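Local coordinates for Endonuclease/exonuclease/phosphatase domain-containing protein (PDB 3L1W) that is of unknown function but belongs to the DNase I-like endonuclease/exonuclease/phosphatase family and may act as a 3'-5' RNA exonuclease, at residues Asp35-Cys40 against Glu80-Ala85; Tyr193-Thr198 against Ser229-Ile234; Thr198-Thr203 against Asp241-Glu246. All coordinates share one frame; numbering follows the deposited sequence.

Contact 1: residues Asp35-Cys40 against Glu80-Ala85; sequences DWSLCC and EQKVQA. With SO4 (sulfate ion), chain G.
Ser37 and Lys82 lie against each other with a sulfate ion, probably from the crystallisation liquor, held at their polar ends. The contact joins the two halves of the DNase I-like sandwich: 35-40 leads into strand 38-44 inside one sheet, 80-85 into the edge strand 83-92 of the other. Ser37 OG donates a short bond of 2.5 Å to sulfate O4, and Lys82 NZ reaches sulfate O1 at 3.0 Å; the backbone N of Lys2 also binds the ion. The lysine chain is extended beyond CG, with CG beside its own backbone N (chi1 -64°). It therefore runs along the serine, Lys82 CD 3.5 Å from Ser37 OG, and delivers its ammonium group to the turn that follows helix 20-34. There it meets Asp35 at about a right angle. The direct salt bridge is long, Lys82 NZ to Asp35 OD2 being 3.7 Å, but a water closes it, accepting a hydrogen bond from Lys82 NZ (2.6 Å) and donating one to Asp35 OD2 (2.9 Å). A second water accepts from the same NZ on the side of Asp35 OD1 and the Trp36 carbonyl. With anion and carboxylate both close by, the lysine is probably kept protonated. At Val83 the polar network gives way to packing: Met1 supplies apolar cover for both Val83 and Ser37, while the valine methyl CG2 meets the carbonyl oxygen Ser37 O at 3.9 Å.

Contact 2: residues Tyr193-Thr198 against Ser229-Ile234; sequences YGPRGT and SLTDSI. With FMT (formic acid), chain T; FMT (formic acid), chain L.
The ring of Tyr193, whose backbone carbonyl receives Ser229 N, has a formic acid molecule, probably from the crystallisation liquor, over one face. The ligand carbon is 3.7 Å from Tyr193 CZ, and its O1 stands above the ring, offset towards the rim. The phenol OH bonds to Asp232 of the second subunit, and Phe33 of that subunit stacks on the ring. The formic acid is anchored from the other segment too: Thr231 OG1 donates to its O2 in a short bond of 2.5 Å. Beyond it the puckered ring of Pro195 sits against Ser229 and Thr231, with Pro195 CD 3.8 Å from Ser229 CB and 3.7 Å from Thr231 CG2. This methyl lies beside the threonine's own backbone N (chi1 of the hydroxyl 62°), which sends OG1 to the ligand and CG2 to the proline. Backbone pairing is brief. Ser229 N to Tyr193 O, 2.9 Å, falls where the parallel strands 191-193 and 222-229 end, at the margin of one sheet of the DNase I-like sandwich. Past this bond the chain of 193-198 curls round the serine hydroxyl, and Ser229 OG donates a hydrogen bond to Pro195 O at 2.8 Å, nearly in line with the carbonyl. A water on Arg196 O bonds weakly to Ser229 OG. Pro195 O is satisfied by two donors, Ser229 OG and His192 NE2, so polar bonds hold the turn to the strand end.

Contact 3: residues Thr198-Thr203 against Asp241-Glu246; sequences TFQNFT and DHFPLE
Gln200 is wedged between Phe243 and the Asp241 carbonyl, in the tightly packed part of the contact. Its chi1 of 22° is far from a staggered value and the chain bends again at chi2, which lays CG over the face of the Phe243 ring, 3.8 Å from the centroid. The amide then folds back alongside the peptide that follows Asp241. OE1 accepts from Phe202 N of its own turn at 2.7 Å, and NE2 is held by Ser240 O, so both ends of the buried amide are engaged. Phe202 belongs to the same close packing: Asp241 CB rests over the face of its ring, 3.8 Å from the centroid, with Asp241 N over that ring as well, and Trp18 meets Phe202 edge-to-face. Backbone bonds tie the region, Phe243 N to Thr198 O at 2.7 Å and Asp241 O gripped twice, by Gln200 N at 2.9 Å and by Asn201 N at 3.3 Å. Phe199 and His242 form a single bridge between them, and Thr198 and Phe199 together face Glu212 in a classic beta bulge, after which a type I' turn runs from Gln200 to Thr203. Asp241 and His242 belong to the Ser-Asp-His signature of DNase I-like enzymes; ND1 of His242 bonds to Asp215, consistent with the His-Asp pair of their active sites. Phe199 turns the edge of its ring to one face of that imidazole, a T-shaped pair with centroids 5.0 Å apart and planes at 70°. Asn201 N sits over a face of the Phe199 ring. The loose side lies at the exposed Asn201, where the side chains of Asn201 and Asp241 meet through a water that donates to Asn201 OD1 and to Asp241 OD2.

In the fold
From the N terminus, helix 20-34 ends just before contact 1, which closes the 39 intervening residues, strands 59-64 and 73-78 among them, and joins the two sheets of the sandwich. The chain builds most of the second sheet, touches the first at strand 191-193, and returns to the second with 215-220 before 222-229. Contacts 2 and 3 cross: their segments alternate, Thr198 belongs to both, and their centres lie about 7 Å apart. Together they tie the loop after strand 191-193 to both ends of the 230-244 connection between strands 222-229 and 245-251. Trp36 links contact 1 to both, packing on Leu230 and probably hydrogen-bonding Glu246.

Contact 1: residues Asp35-Cys40 against Glu80-Ala85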
loop_
_atom_site.group_PDB
_atom_site.type_symbol
_atom_site.label_atom_id
_atom_site.label_comp_id
_atom_site.label_asym_id
_atom_site.label_seq_id
_atom_site.Cartn_x
_atom_site.Cartn_y
_atom_site.Cartn_z
ATOM N N ASP A 35 8.375 0.287 2.353
ATOM C CA ASP A 35 9.269 0.294 3.506
ATOM C C ASP A 35 9.408 -1.082 4.160
ATOM O O ASP A 35 9.376 -1.208 5.389
ATOM C CB ASP A 35 8.733 1.305 4.524
ATOM C CG ASP A 35 9.729 1.651 5.608
ATOM O OD1 ASP A 35 10.942 1.681 5.337
ATOM O OD2 ASP A 35 9.277 1.934 6.737
ATOM N N TRP A 36 9.572 -2.110 3.336
ATOM C CA TRP A 36 9.739 -3.478 3.829
ATOM C C TRP A 36 11.041 -3.640 4.613
ATOM O O TRP A 36 11.907 -2.762 4.567
ATOM C CB TRP A 36 9.766 -4.455 2.651
ATOM C CG TRP A 36 8.680 -4.254 1.618
ATOM C CD1 TRP A 36 7.365 -4.633 1.711
ATOM C CD2 TRP A 36 8.836 -3.671 0.318
ATOM N NE1 TRP A 36 6.694 -4.299 0.548
ATOM C CE2 TRP A 36 7.578 -3.711 -0.319
ATOM C CE3 TRP A 36 9.918 -3.101 -0.365
ATOM C CZ2 TRP A 36 7.373 -3.215 -1.604
ATOM C CZ3 TRP A 36 9.718 -2.614 -1.640
ATOM C CH2 TRP A 36 8.456 -2.678 -2.250
ATOM N N SER A 37 11.179 -4.753 5.340
ATOM C CA SER A 37 12.477 -5.098 5.924
ATOM C C SER A 37 13.518 -5.313 4.843
ATOM O O SER A 37 14.680 -4.909 4.996
ATOM C CB SER A 37 12.398 -6.375 6.770
ATOM O OG SER A 37 11.823 -6.133 8.038
ATOM N N LEU A 38 13.114 -5.966 3.755
ATOM C CA LEU A 38 14.042 -6.232 2.666
ATOM C C LEU A 38 13.279 -6.451 1.371
ATOM O O LEU A 38 12.103 -6.826 1.396
ATOM C CB LEU A 38 14.916 -7.454 2.975
ATOM C CG LEU A 38 14.176 -8.777 3.139
ATOM C CD1 LEU A 38 14.128 -9.505 1.797
ATOM C CD2 LEU A 38 14.874 -9.648 4.177
ATOM N N CYS A 39 13.953 -6.207 0.248
ATOM C CA CYS A 39 13.340 -6.366 -1.064
ATOM C C CYS A 39 14.372 -6.928 -2.024
ATOM O O CYS A 39 15.454 -6.358 -2.176
ATOM C CB CYS A 39 12.837 -5.009 -1.589
ATOM S SG CYS A 39 11.834 -5.118 -3.122
ATOM N N CYS A 40 14.044 -8.037 -2.682
ATOM C CA CYS A 40 14.874 -8.516 -3.783
ATOM C C CYS A 40 14.510 -7.734 -5.037
ATOM O O CYS A 40 13.333 -7.538 -5.334
ATOM C CB CYS A 40 14.656 -10.013 -4.018
ATOM S SG CYS A 40 15.416 -11.054 -2.741
ATOM N N GLU A 80 18.857 -1.883 7.800
ATOM C CA GLU A 80 19.722 -2.404 8.857
ATOM C C GLU A 80 19.149 -2.298 10.269
ATOM O O GLU A 80 19.602 -3.001 11.177
ATOM C CB GLU A 80 21.105 -1.755 8.774
ATOM C CG GLU A 80 21.926 -2.270 7.595
ATOM C CD GLU A 80 23.281 -1.596 7.482
ATOM O OE1 GLU A 80 23.967 -1.453 8.513
ATOM O OE2 GLU A 80 23.661 -1.213 6.357
ATOM N N GLN A 81 18.148 -1.449 10.459
ATOM C CA GLN A 81 17.482 -1.379 11.755
ATOM C C GLN A 81 16.536 -2.559 11.950
ATOM O O GLN A 81 16.082 -2.815 13.062
ATOM C CB GLN A 81 16.680 -0.086 11.888
ATOM C CG GLN A 81 17.506 1.176 11.980
ATOM C CD GLN A 81 16.665 2.359 12.440
ATOM O OE1 GLN A 81 16.095 3.088 11.625
ATOM N NE2 GLN A 81 16.566 2.540 13.756
ATOM N N LYS A 82 16.222 -3.256 10.860
ATOM C CA LYS A 82 15.274 -4.368 10.894
ATOM C C LYS A 82 15.955 -5.721 10.691
ATOM O O LYS A 82 15.602 -6.712 11.340
ATOM C CB LYS A 82 14.190 -4.169 9.827
ATOM C CG LYS A 82 13.325 -2.928 10.065
ATOM C CD LYS A 82 12.252 -2.788 9.007
ATOM C CE LYS A 82 11.344 -1.580 9.284
ATOM N NZ LYS A 82 10.400 -1.337 8.150
ATOM N N VAL A 83 16.912 -5.772 9.768
ATOM C CA VAL A 83 17.676 -7.001 9.544
ATOM C C VAL A 83 19.127 -6.664 9.291
ATOM O O VAL A 83 19.438 -5.626 8.712
ATOM C CB VAL A 83 17.161 -7.814 8.341
ATOM C CG1 VAL A 83 15.727 -8.298 8.581
ATOM C CG2 VAL A 83 17.250 -6.996 7.056
ATOM N N GLN A 84 20.020 -7.545 9.719
ATOM C CA GLN A 84 21.435 -7.329 9.474
ATOM C C GLN A 84 21.969 -8.426 8.570
ATOM O O GLN A 84 21.608 -9.592 8.724
ATOM C CB GLN A 84 22.214 -7.294 10.791
ATOM C CG GLN A 84 21.831 -6.126 11.695
ATOM C CD GLN A 84 20.537 -6.367 12.459
ATOM O OE1 GLN A 84 20.356 -7.416 13.080
ATOM N NE2 GLN A 84 19.634 -5.389 12.426
ATOM N N ALA A 85 22.814 -8.052 7.616
ATOM C CA ALA A 85 23.430 -9.038 6.745
ATOM C C ALA A 85 24.674 -9.563 7.430
ATOM O O ALA A 85 25.557 -8.784 7.801
ATOM C CB ALA A 85 23.786 -8.430 5.403
HETATM S S SO4 G . 8.542 -4.675 8.620
HETATM O O1 SO4 G . 8.563 -3.672 7.553
HETATM O O2 SO4 G . 9.154 -4.087 9.807
HETATM O O3 SO4 G . 7.163 -5.050 8.912
HETATM O O4 SO4 G . 9.312 -5.850 8.215
HETATM O O HOH W 1 12.342 -0.505 5.911
HETATM O O HOH W 2 8.687 0.439 9.102
#

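Contact 2: residues Tyr193-Thr198 against Ser229-Ile234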
loop_
_atom_site.group_PDB
_atom_site.type_symbol
_atom_site.label_atom_id
_atom_site.label_comp_id
_atom_site.label_asym_id
_atom_site.label_seq_id
_atom_site.Cartn_x
_atom_site.Cartn_y
_atom_site.Cartn_z
ATOM N N TYR A 193 -3.800 -10.273 -1.373
ATOM C CA TYR A 193 -4.433 -9.015 -1.753
ATOM C C TYR A 193 -3.909 -8.611 -3.120
ATOM O O TYR A 193 -2.710 -8.703 -3.379
ATOM C CB TYR A 193 -4.119 -7.927 -0.712
ATOM C CG TYR A 193 -4.749 -6.581 -1.012
ATOM C CD1 TYR A 193 -6.128 -6.429 -1.025
ATOM C CD2 TYR A 193 -3.961 -5.459 -1.268
ATOM C CE1 TYR A 193 -6.715 -5.204 -1.292
ATOM C CE2 TYR A 193 -4.535 -4.222 -1.545
ATOM C CZ TYR A 193 -5.913 -4.101 -1.550
ATOM O OH TYR A 193 -6.516 -2.896 -1.831
ATOM N N GLY A 194 -4.804 -8.182 -4.004
ATOM C CA GLY A 194 -4.408 -7.802 -5.344
ATOM C C GLY A 194 -4.442 -8.974 -6.310
ATOM O O GLY A 194 -4.893 -10.072 -5.969
ATOM N N PRO A 195 -3.957 -8.751 -7.533
ATOM C CA PRO A 195 -3.993 -9.822 -8.533
ATOM C C PRO A 195 -3.019 -10.950 -8.187
ATOM O O PRO A 195 -1.989 -10.701 -7.557
ATOM C CB PRO A 195 -3.563 -9.107 -9.817
ATOM C CG PRO A 195 -2.697 -7.980 -9.351
ATOM C CD PRO A 195 -3.300 -7.528 -8.032
ATOM N N ARG A 196 -3.334 -12.179 -8.597
ATOM C CA ARG A 196 -2.406 -13.286 -8.380
ATOM C C ARG A 196 -1.224 -13.223 -9.352
ATOM O O ARG A 196 -0.136 -13.698 -9.041
ATOM C CB ARG A 196 -3.132 -14.635 -8.462
ATOM C CG ARG A 196 -4.090 -14.879 -7.296
ATOM C CD ARG A 196 -4.871 -16.196 -7.440
ATOM N NE ARG A 196 -3.996 -17.364 -7.526
ATOM C CZ ARG A 196 -3.466 -17.991 -6.477
ATOM N NH1 ARG A 196 -3.712 -17.563 -5.246
ATOM N NH2 ARG A 196 -2.683 -19.047 -6.661
ATOM N N GLY A 197 -1.448 -12.626 -10.520
ATOM C CA GLY A 197 -0.391 -12.413 -11.493
ATOM C C GLY A 197 0.360 -11.119 -11.239
ATOM O O GLY A 197 -0.121 -10.239 -10.516
ATOM N N THR A 198 1.536 -10.999 -11.855
ATOM C CA THR A 198 2.478 -9.952 -11.510
ATOM C C THR A 198 3.031 -9.189 -12.714
ATOM O O THR A 198 3.593 -8.115 -12.557
ATOM C CB THR A 198 3.674 -10.566 -10.744
ATOM O OG1 THR A 198 4.356 -11.495 -11.590
ATOM C CG2 THR A 198 3.174 -11.330 -9.511
ATOM N N SER A 229 0.057 -8.434 -4.291
ATOM C CA SER A 229 0.652 -7.871 -5.501
ATOM C C SER A 229 0.260 -6.399 -5.511
ATOM O O SER A 229 -0.927 -6.078 -5.421
ATOM C CB SER A 229 0.106 -8.559 -6.751
ATOM O OG SER A 229 0.553 -9.905 -6.829
ATOM N N LEU A 230 1.242 -5.507 -5.629
ATOM C CA LEU A 230 1.001 -4.077 -5.421
ATOM C C LEU A 230 0.786 -3.349 -6.749
ATOM O O LEU A 230 1.657 -3.349 -7.608
ATOM C CB LEU A 230 2.191 -3.463 -4.669
ATOM C CG LEU A 230 2.505 -4.178 -3.347
ATOM C CD1 LEU A 230 3.737 -3.584 -2.681
ATOM C CD2 LEU A 230 1.295 -4.110 -2.400
ATOM N N THR A 231 -0.388 -2.743 -6.917
ATOM C CA THR A 231 -0.765 -2.141 -8.201
ATOM C C THR A 231 -0.536 -0.632 -8.260
ATOM O O THR A 231 -1.157 0.069 -9.066
ATOM C CB THR A 231 -2.244 -2.463 -8.570
ATOM O OG1 THR A 231 -3.120 -1.910 -7.585
ATOM C CG2 THR A 231 -2.459 -3.985 -8.633
ATOM N N ASP A 232 0.356 -0.134 -7.406
ATOM C CA ASP A 232 0.720 1.286 -7.412
ATOM C C ASP A 232 0.958 1.783 -8.830
ATOM O O ASP A 232 1.642 1.128 -9.630
ATOM C CB ASP A 232 2.012 1.517 -6.627
ATOM C CG ASP A 232 1.931 1.047 -5.195
ATOM O OD1 ASP A 232 1.317 -0.013 -4.936
ATOM O OD2 ASP A 232 2.514 1.731 -4.324
ATOM N N SER A 233 0.430 2.964 -9.139
ATOM C CA SER A 233 0.616 3.521 -10.466
ATOM C C SER A 233 1.166 4.931 -10.346
ATOM O O SER A 233 1.189 5.511 -9.263
ATOM C CB SER A 233 -0.709 3.548 -11.239
ATOM O OG SER A 233 -1.698 4.278 -10.522
ATOM N N ILE A 234 1.621 5.463 -11.469
ATOM C CA ILE A 234 2.043 6.848 -11.555
ATOM C C ILE A 234 1.303 7.468 -12.739
ATOM O O ILE A 234 1.675 7.271 -13.893
ATOM C CB ILE A 234 3.590 6.946 -11.703
ATOM C CG1 ILE A 234 4.020 8.365 -12.058
ATOM C CG2 ILE A 234 4.121 5.923 -12.721
ATOM C CD1 ILE A 234 3.598 9.390 -11.025
HETATM C C FMT T . -5.241 -3.762 -5.184
HETATM O O1 FMT T . -5.915 -4.780 -5.342
HETATM O O2 FMT T . -4.821 -3.050 -6.102
HETATM C C FMT L . 1.004 5.468 -6.173
HETATM O O1 FMT L . 1.486 6.512 -6.625
HETATM O O2 FMT L . 0.020 4.881 -6.638
HETATM O O HOH W 3 1.634 -13.076 -7.045
#

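Contact 3: residues Thr198-Thr203 against Asp241-Glu246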
loop_
_atom_site.group_PDB
_atom_site.type_symbol
_atom_site.label_atom_id
_atom_site.label_comp_id
_atom_site.label_asym_id
_atom_site.label_seq_id
_atom_site.Cartn_x
_atom_site.Cartn_y
_atom_site.Cartn_z
ATOM N N THR A 198 1.536 -10.999 -11.855
ATOM C CA THR A 198 2.478 -9.952 -11.510
ATOM C C THR A 198 3.031 -9.189 -12.714
ATOM O O THR A 198 3.593 -8.115 -12.557
ATOM C CB THR A 198 3.674 -10.566 -10.744
ATOM O OG1 THR A 198 4.356 -11.495 -11.590
ATOM C CG2 THR A 198 3.174 -11.330 -9.511
ATOM N N PHE A 199 2.876 -9.731 -13.918
ATOM C CA PHE A 199 3.465 -9.082 -15.082
ATOM C C PHE A 199 2.409 -8.467 -16.005
ATOM O O PHE A 199 1.553 -9.187 -16.527
ATOM C CB PHE A 199 4.326 -10.075 -15.877
ATOM C CG PHE A 199 4.950 -9.464 -17.100
ATOM C CD1 PHE A 199 6.049 -8.625 -16.982
ATOM C CD2 PHE A 199 4.417 -9.696 -18.359
ATOM C CE1 PHE A 199 6.620 -8.038 -18.100
ATOM C CE2 PHE A 199 4.978 -9.112 -19.482
ATOM C CZ PHE A 199 6.082 -8.277 -19.354
ATOM N N GLN A 200 2.486 -7.153 -16.220
ATOM C CA GLN A 200 1.478 -6.448 -17.011
ATOM C C GLN A 200 2.029 -5.804 -18.285
ATOM O O GLN A 200 1.277 -5.197 -19.046
ATOM C CB GLN A 200 0.701 -5.407 -16.169
ATOM C CG GLN A 200 1.387 -4.904 -14.906
ATOM C CD GLN A 200 2.567 -3.973 -15.169
ATOM O OE1 GLN A 200 2.822 -3.577 -16.306
ATOM N NE2 GLN A 200 3.275 -3.596 -14.101
ATOM N N ASN A 201 3.331 -5.934 -18.518
ATOM C CA ASN A 201 3.922 -5.437 -19.761
ATOM C C ASN A 201 3.726 -3.923 -19.960
ATOM O O ASN A 201 3.652 -3.449 -21.098
ATOM C CB ASN A 201 3.328 -6.202 -20.949
ATOM C CG ASN A 201 4.187 -6.107 -22.192
ATOM O OD1 ASN A 201 5.417 -6.106 -22.111
ATOM N ND2 ASN A 201 3.543 -6.030 -23.353
ATOM N N PHE A 202 3.655 -3.179 -18.855
ATOM C CA PHE A 202 3.430 -1.723 -18.862
ATOM C C PHE A 202 2.048 -1.335 -19.374
ATOM O O PHE A 202 1.824 -0.181 -19.721
ATOM C CB PHE A 202 4.488 -0.972 -19.683
ATOM C CG PHE A 202 5.797 -0.738 -18.959
ATOM C CD1 PHE A 202 7.003 -1.015 -19.590
ATOM C CD2 PHE A 202 5.823 -0.220 -17.671
ATOM C CE1 PHE A 202 8.207 -0.796 -18.958
ATOM C CE2 PHE A 202 7.030 0.008 -17.020
ATOM C CZ PHE A 202 8.226 -0.283 -17.668
ATOM N N THR A 203 1.126 -2.289 -19.424
ATOM C CA THR A 203 -0.230 -1.990 -19.881
ATOM C C THR A 203 -1.137 -1.699 -18.686
ATOM O O THR A 203 -1.551 -2.615 -17.971
ATOM C CB THR A 203 -0.803 -3.139 -20.701
ATOM O OG1 THR A 203 0.124 -3.480 -21.739
ATOM C CG2 THR A 203 -2.135 -2.728 -21.324
ATOM N N ASP A 241 7.150 -2.906 -15.454
ATOM C CA ASP A 241 6.228 -3.799 -16.156
ATOM C C ASP A 241 5.864 -5.030 -15.325
ATOM O O ASP A 241 5.084 -5.879 -15.765
ATOM C CB ASP A 241 6.715 -4.176 -17.576
ATOM C CG ASP A 241 8.104 -4.811 -17.597
ATOM O OD1 ASP A 241 8.764 -4.924 -16.543
ATOM O OD2 ASP A 241 8.538 -5.189 -18.708
ATOM N N HIS A 242 6.433 -5.114 -14.118
ATOM C CA HIS A 242 5.952 -6.043 -13.094
ATOM C C HIS A 242 5.345 -5.260 -11.940
ATOM O O HIS A 242 5.772 -4.140 -11.659
ATOM C CB HIS A 242 7.110 -6.836 -12.488
ATOM C CG HIS A 242 7.825 -7.728 -13.449
ATOM N ND1 HIS A 242 7.939 -9.090 -13.253
ATOM C CD2 HIS A 242 8.520 -7.447 -14.575
ATOM C CE1 HIS A 242 8.641 -9.614 -14.243
ATOM N NE2 HIS A 242 9.017 -8.638 -15.050
ATOM N N PHE A 243 4.397 -5.865 -11.239
ATOM C CA PHE A 243 4.013 -5.363 -9.914
ATOM C C PHE A 243 4.995 -5.920 -8.892
ATOM O O PHE A 243 5.438 -7.060 -9.018
ATOM C CB PHE A 243 2.624 -5.876 -9.517
ATOM C CG PHE A 243 1.517 -5.415 -10.414
ATOM C CD1 PHE A 243 1.461 -4.098 -10.836
ATOM C CD2 PHE A 243 0.509 -6.293 -10.808
ATOM C CE1 PHE A 243 0.420 -3.658 -11.655
ATOM C CE2 PHE A 243 -0.539 -5.860 -11.618
ATOM C CZ PHE A 243 -0.581 -4.544 -12.045
ATOM N N PRO A 244 5.320 -5.131 -7.853
ATOM C CA PRO A 244 5.990 -5.747 -6.705
ATOM C C PRO A 244 5.100 -6.823 -6.090
ATOM O O PRO A 244 3.856 -6.738 -6.125
ATOM C CB PRO A 244 6.136 -4.584 -5.701
ATOM C CG PRO A 244 5.946 -3.330 -6.519
ATOM C CD PRO A 244 5.022 -3.708 -7.639
ATOM N N LEU A 245 5.744 -7.821 -5.501
ATOM C CA LEU A 245 5.051 -8.887 -4.799
ATOM C C LEU A 245 5.590 -8.849 -3.388
ATOM O O LEU A 245 6.807 -8.873 -3.189
ATOM C CB LEU A 245 5.385 -10.239 -5.449
ATOM C CG LEU A 245 4.878 -11.524 -4.804
ATOM C CD1 LEU A 245 3.359 -11.505 -4.683
ATOM C CD2 LEU A 245 5.347 -12.736 -5.641
ATOM N N GLU A 246 4.702 -8.764 -2.408
ATOM C CA GLU A 246 5.144 -8.743 -1.024
ATOM C C GLU A 246 4.545 -9.863 -0.176
ATOM O O GLU A 246 3.536 -10.473 -0.543
ATOM C CB GLU A 246 4.886 -7.372 -0.394
ATOM C CG GLU A 246 3.428 -7.059 -0.133
ATOM C CD GLU A 246 3.252 -5.905 0.854
ATOM O OE1 GLU A 246 3.970 -4.887 0.746
ATOM O OE2 GLU A 246 2.396 -6.023 1.751
HETATM O O HOH W 4 7.575 -4.608 -21.157
#